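Local coordinates for solute-binding protein (Thermoactinomyces vulgaris, PDB 2ZYO) that probably binds maltodextrins and cyclodextrins outside the cell for import, and is caught here holding a maltotetraose ligand, at residues Thr232-Phe237 and Lys253-Ala258; Thr304-Leu309 and Lys323-Asp328. All coordinates share one frame; numbering follows the deposited sequence.

Contact 1: Thr232-Phe237 and Lys253-Ala258; sequences TVNGLF and KDYQAA
Tyr255 meets Asn234 and Phe237 between two short helices of a type 2 periplasmic binding protein fold. Helices 230-238 and 252-257 are joined in sequence through strand 242-247, and the turn after that strand carries Trp250, which lines the maltodextrin pocket. Along 253-258, Asp254 comes first: its CB faces helix 230-238, and its carboxylate forms a salt bridge with Lys238, just past the first segment, a lysine that Ala258 also touches.

Next is Tyr255, which makes every close contact here. With CG beside the backbone N and anti to the carbonyl carbon (chi1 -67°), the side chain reaches across to the other helix and lays one face of its ring against Phe237. The two rings form an edge-to-face pair, tilted well short of perpendicular, with planes at 54° and centroids 4.5 Å apart. The edge of Phe237 bears down almost at the middle of the tyrosine ring, Phe237 CD2 sitting 3.4 Å above the plane of Tyr255. The closest carbons are Phe237 CE2 and Tyr255 CD2, 3.5 Å apart. Phe237 also touches Val245 of strand 242-247 and Ile260 in a loop, which ties the aromatic pair to its surroundings.

Farther out, the tyrosine ring passes Asn234, whose amide is turned 64° from it and whose oxygen lies at the ring's edge. The side chain of Asn234 is about 9 Å from a bound glucose, so the contact lies near the sugar site without touching it. The hydroxyl of this buried tyrosine is held twice, once by this amide and once by the side-chain amide ND2 of Asn247, which should limit any swing of the ring. The polar link itself is short: Tyr255 OH donates to Asn234 OD1 at 2.7 Å, slightly out of the carbonyl plane.

Contact 2: Thr304-Leu309 and Lys323-Asp328; sequences TSKEAL and KELLND
Lys306 lies over Leu325 and Glu324, joining the first turn of helix 306-316 to the short, weakly bonded helix 323-326. The two belong to a helical stretch of the solute-binding fold, linked by a loop that includes Pro320 and Gln322. From CB, which points at the other segment, the lysine chain leaves with CG anti to the backbone N (chi1 -173°) and stays extended to the end. Lys306 CG rests on the leucine, 4.0 Å from Leu325 CD2. CD passes the carboxylate of Glu324, with Glu324 OE2 3.9 Å from Lys306 CD, and Lys306 CE lies against Glu324 CB at 4.1 Å. Lys306 NZ closes the salt bridge, donating to Glu324 OE1 at 3.1 Å. It comes from above the carboxylate plane, 64° out of it, and the two side chains cross at about a right angle.

Beside the ion pair, Leu325 sets its CD1 methyl against Leu309 CB, 3.7 Å away, and also packs on the carbonyl oxygen of Lys306. Leu309 in turn touches Pro320. Replacing Leu325 with an alanine would probably open a gap beside Leu309 CB and take away the methyl on which Lys306 CG rests.

Each segment also holds a helix cap: Ser305 OG accepts from Ala308 N at 3.1 Å to start helix 306-316, and Asp328 caps helix 329-332, which follows, through Met330 N. Glu307 and Ala308, whose CB atoms point away from 323-328, pack on Trp39 of helix 30-47. The lysine and glutamate are exposed, whereas the leucines are buried. Water probably competes for the single ion pair, so much of the hold likely comes from the leucines and the lysine's methylenes.

Contact 1 and contact 2 share no element: their centres are 30 Å apart, their nearest atoms about 15 Å, and along the chain the first closes before the second opens. Each joins a pair of helices close in sequence, but 232-237 and 253-258 are separated by a strand of the large mixed sheet, whereas no strand intervenes between 304-309 and 323-328. Contact 1 is the buried one, aromatic and with a neutral hydrogen bond, near the sugar site. Contact 2 is only partly buried, with aliphatic packing between buried leucines and opposite charges at the surface. In this pair, the buried contact uses a neutral hydrogen bond across its segments and the partly exposed one an ion pair.

Contact 1: Thr232-Phe237 and Lys253-Ala258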
loop_
_atom_site.group_PDB
_atom_site.type_symbol
_atom_site.label_atom_id
_atom_site.label_comp_id
_atom_site.label_asym_id
_atom_site.label_seq_id
_atom_site.Cartn_x
_atom_site.Cartn_y
_atom_site.Cartn_z
ATOM N N THR A 232 -12.902 -13.599 7.463
ATOM C CA THR A 232 -12.528 -14.913 7.985
ATOM C C THR A 232 -11.236 -14.789 8.791
ATOM O O THR A 232 -11.151 -15.264 9.924
ATOM C CB THR A 232 -12.318 -15.939 6.846
ATOM O OG1 THR A 232 -13.348 -15.788 5.860
ATOM C CG2 THR A 232 -12.334 -17.363 7.386
ATOM N N VAL A 233 -10.245 -14.132 8.192
ATOM C CA VAL A 233 -8.935 -13.929 8.809
ATOM C C VAL A 233 -9.044 -13.049 10.056
ATOM O O VAL A 233 -8.546 -13.410 11.124
ATOM C CB VAL A 233 -7.936 -13.308 7.796
ATOM C CG1 VAL A 233 -6.577 -13.052 8.441
ATOM C CG2 VAL A 233 -7.788 -14.209 6.579
ATOM N N ASN A 234 -9.708 -11.904 9.913
ATOM C CA ASN A 234 -9.848 -10.952 11.009
ATOM C C ASN A 234 -10.699 -11.485 12.157
ATOM O O ASN A 234 -10.310 -11.382 13.320
ATOM C CB ASN A 234 -10.395 -9.619 10.495
ATOM C CG ASN A 234 -9.461 -8.951 9.502
ATOM O OD1 ASN A 234 -8.241 -9.094 9.586
ATOM N ND2 ASN A 234 -10.031 -8.220 8.554
ATOM N N GLY A 235 -11.846 -12.068 11.818
ATOM C CA GLY A 235 -12.749 -12.643 12.815
ATOM C C GLY A 235 -12.074 -13.698 13.670
ATOM O O GLY A 235 -12.166 -13.665 14.899
ATOM N N LEU A 236 -11.378 -14.626 13.014
ATOM C CA LEU A 236 -10.701 -15.711 13.716
ATOM C C LEU A 236 -9.501 -15.253 14.541
ATOM O O LEU A 236 -9.252 -15.794 15.617
ATOM C CB LEU A 236 -10.324 -16.844 12.757
ATOM C CG LEU A 236 -11.510 -17.668 12.245
ATOM C CD1 LEU A 236 -11.064 -18.698 11.224
ATOM C CD2 LEU A 236 -12.246 -18.341 13.397
ATOM N N PHE A 237 -8.764 -14.257 14.051
ATOM C CA PHE A 237 -7.669 -13.693 14.842
ATOM C C PHE A 237 -8.205 -12.992 16.095
ATOM O O PHE A 237 -7.657 -13.155 17.188
ATOM C CB PHE A 237 -6.794 -12.745 14.011
ATOM C CG PHE A 237 -5.545 -12.301 14.724
ATOM C CD1 PHE A 237 -4.468 -13.173 14.882
ATOM C CD2 PHE A 237 -5.448 -11.015 15.248
ATOM C CE1 PHE A 237 -3.312 -12.766 15.551
ATOM C CE2 PHE A 237 -4.298 -10.599 15.919
ATOM C CZ PHE A 237 -3.229 -11.477 16.068
ATOM N N LYS A 253 -5.933 -1.576 14.928
ATOM C CA LYS A 253 -6.860 -0.958 15.879
ATOM C C LYS A 253 -8.037 -1.880 16.200
ATOM O O LYS A 253 -8.478 -1.954 17.348
ATOM C CB LYS A 253 -7.351 0.400 15.363
ATOM C CG LYS A 253 -6.282 1.491 15.378
ATOM C CD LYS A 253 -6.861 2.868 15.060
ATOM C CE LYS A 253 -7.472 3.531 16.292
ATOM N NZ LYS A 253 -6.437 3.961 17.274
ATOM N N ASP A 254 -8.519 -2.594 15.186
ATOM C CA ASP A 254 -9.588 -3.576 15.354
ATOM C C ASP A 254 -9.151 -4.766 16.219
ATOM O O ASP A 254 -9.907 -5.217 17.083
ATOM C CB ASP A 254 -10.090 -4.053 13.986
ATOM C CG ASP A 254 -11.370 -4.870 14.073
ATOM O OD1 ASP A 254 -12.194 -4.623 14.980
ATOM O OD2 ASP A 254 -11.556 -5.760 13.217
ATOM N N TYR A 255 -7.933 -5.263 15.989
ATOM C CA TYR A 255 -7.393 -6.379 16.774
ATOM C C TYR A 255 -7.217 -6.015 18.247
ATOM O O TYR A 255 -7.518 -6.819 19.132
ATOM C CB TYR A 255 -6.049 -6.861 16.215
ATOM C CG TYR A 255 -6.086 -7.522 14.850
ATOM C CD1 TYR A 255 -7.269 -8.042 14.315
ATOM C CD2 TYR A 255 -4.916 -7.659 14.108
ATOM C CE1 TYR A 255 -7.283 -8.655 13.060
ATOM C CE2 TYR A 255 -4.919 -8.273 12.860
ATOM C CZ TYR A 255 -6.099 -8.768 12.344
ATOM O OH TYR A 255 -6.084 -9.371 11.107
ATOM N N GLN A 256 -6.718 -4.807 18.494
ATOM C CA GLN A 256 -6.480 -4.321 19.853
ATOM C C GLN A 256 -7.786 -4.045 20.592
ATOM O O GLN A 256 -7.893 -4.318 21.789
ATOM C CB GLN A 256 -5.601 -3.070 19.832
ATOM C CG GLN A 256 -4.174 -3.339 19.379
ATOM C CD GLN A 256 -3.315 -2.094 19.379
ATOM O OE1 GLN A 256 -3.723 -1.039 18.894
ATOM N NE2 GLN A 256 -2.110 -2.215 19.916
ATOM N N ALA A 257 -8.774 -3.516 19.872
ATOM C CA ALA A 257 -10.107 -3.296 20.436
ATOM C C ALA A 257 -10.749 -4.611 20.883
ATOM O O ALA A 257 -11.535 -4.630 21.830
ATOM C CB ALA A 257 -10.999 -2.577 19.435
ATOM N N ALA A 258 -10.395 -5.701 20.199
ATOM C CA ALA A 258 -10.891 -7.040 20.521
ATOM C C ALA A 258 -10.201 -7.661 21.740
ATOM O O ALA A 258 -10.651 -8.687 22.259
ATOM C CB ALA A 258 -10.757 -7.956 19.314
#

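Contact 2: Thr304-Leu309 and Lys323-Asp328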
loop_
_atom_site.group_PDB
_atom_site.type_symbol
_atom_site.label_atom_id
_atom_site.label_comp_id
_atom_site.label_asym_id
_atom_site.label_seq_id
_atom_site.Cartn_x
_atom_site.Cartn_y
_atom_site.Cartn_z
ATOM N N THR A 304 4.744 18.099 4.790
ATOM C CA THR A 304 5.498 16.844 4.781
ATOM C C THR A 304 6.887 16.969 5.416
ATOM O O THR A 304 7.759 16.119 5.201
ATOM C CB THR A 304 5.638 16.269 3.350
ATOM O OG1 THR A 304 6.275 17.235 2.501
ATOM C CG2 THR A 304 4.273 15.910 2.770
ATOM N N SER A 305 7.085 18.026 6.201
ATOM C CA SER A 305 8.351 18.238 6.898
ATOM C C SER A 305 8.536 17.199 7.997
ATOM O O SER A 305 7.588 16.503 8.375
ATOM C CB SER A 305 8.382 19.636 7.514
ATOM O OG SER A 305 7.484 19.710 8.607
ATOM N N LYS A 306 9.755 17.106 8.524
ATOM C CA LYS A 306 10.030 16.217 9.650
ATOM C C LYS A 306 9.072 16.486 10.816
ATOM O O LYS A 306 8.484 15.556 11.365
ATOM C CB LYS A 306 11.488 16.347 10.101
ATOM C CG LYS A 306 11.898 15.336 11.165
ATOM C CD LYS A 306 13.344 15.538 11.591
ATOM C CE LYS A 306 13.667 14.726 12.842
ATOM N NZ LYS A 306 15.054 14.959 13.339
ATOM N N GLU A 307 8.904 17.761 11.162
ATOM C CA GLU A 307 8.013 18.168 12.247
ATOM C C GLU A 307 6.554 17.789 11.979
ATOM O O GLU A 307 5.875 17.256 12.860
ATOM C CB GLU A 307 8.128 19.677 12.493
ATOM C CG GLU A 307 7.430 20.160 13.758
ATOM C CD GLU A 307 7.442 21.674 13.918
ATOM O OE1 GLU A 307 7.888 22.389 12.992
ATOM O OE2 GLU A 307 6.998 22.151 14.982
ATOM N N ALA A 308 6.079 18.074 10.767
ATOM C CA ALA A 308 4.688 17.802 10.400
ATOM C C ALA A 308 4.371 16.310 10.389
ATOM O O ALA A 308 3.315 15.897 10.866
ATOM C CB ALA A 308 4.351 18.433 9.050
ATOM N N LEU A 309 5.293 15.508 9.858
ATOM C CA LEU A 309 5.072 14.065 9.757
ATOM C C LEU A 309 5.284 13.315 11.076
ATOM O O LEU A 309 4.672 12.267 11.294
ATOM C CB LEU A 309 5.898 13.450 8.619
ATOM C CG LEU A 309 5.491 13.849 7.193
ATOM C CD1 LEU A 309 6.346 13.132 6.162
ATOM C CD2 LEU A 309 4.009 13.592 6.925
ATOM N N LYS A 323 13.011 9.668 6.103
ATOM C CA LYS A 323 14.249 8.953 6.470
ATOM C C LYS A 323 14.619 9.041 7.952
ATOM O O LYS A 323 14.860 8.018 8.597
ATOM C CB LYS A 323 15.427 9.405 5.601
ATOM C CG LYS A 323 15.374 8.920 4.162
ATOM C CD LYS A 323 16.670 9.245 3.444
ATOM C CE LYS A 323 16.665 8.745 2.014
ATOM N NZ LYS A 323 17.874 9.195 1.279
ATOM N N GLU A 324 14.668 10.259 8.484
ATOM C CA GLU A 324 15.018 10.466 9.890
ATOM C C GLU A 324 13.987 9.860 10.837
ATOM O O GLU A 324 14.347 9.257 11.850
ATOM C CB GLU A 324 15.200 11.952 10.201
ATOM C CG GLU A 324 16.488 12.546 9.662
ATOM C CD GLU A 324 16.840 13.850 10.345
ATOM O OE1 GLU A 324 17.277 13.809 11.512
ATOM O OE2 GLU A 324 16.673 14.916 9.720
ATOM N N LEU A 325 12.708 10.016 10.501
ATOM C CA LEU A 325 11.625 9.523 11.350
ATOM C C LEU A 325 11.590 7.999 11.424
ATOM O O LEU A 325 11.249 7.434 12.466
ATOM C CB LEU A 325 10.269 10.075 10.894
ATOM C CG LEU A 325 10.055 11.582 11.073
ATOM C CD1 LEU A 325 8.709 12.007 10.510
ATOM C CD2 LEU A 325 10.174 11.993 12.536
ATOM N N LEU A 326 11.955 7.343 10.324
ATOM C CA LEU A 326 12.022 5.882 10.279
ATOM C C LEU A 326 13.115 5.330 11.198
ATOM O O LEU A 326 13.049 4.177 11.627
ATOM C CB LEU A 326 12.228 5.394 8.840
ATOM C CG LEU A 326 11.056 5.580 7.870
ATOM C CD1 LEU A 326 11.480 5.267 6.442
ATOM C CD2 LEU A 326 9.861 4.728 8.275
ATOM N N ASN A 327 14.106 6.168 11.495
ATOM C CA ASN A 327 15.207 5.807 12.386
ATOM C C ASN A 327 14.976 6.269 13.829
ATOM O O ASN A 327 15.795 6.007 14.717
ATOM C CB ASN A 327 16.525 6.369 11.842
ATOM C CG ASN A 327 17.003 5.637 10.596
ATOM O OD1 ASN A 327 17.102 6.220 9.515
ATOM N ND2 ASN A 327 17.299 4.352 10.743
ATOM N N ASP A 328 13.848 6.940 14.050
ATOM C CA ASP A 328 13.471 7.479 15.356
ATOM C C ASP A 328 12.817 6.406 16.233
ATOM O O ASP A 328 12.079 5.556 15.723
ATOM C CB ASP A 328 12.517 8.667 15.160
ATOM C CG ASP A 328 12.321 9.485 16.423
ATOM O OD1 ASP A 328 12.972 10.542 16.548
ATOM O OD2 ASP A 328 11.522 9.074 17.290
#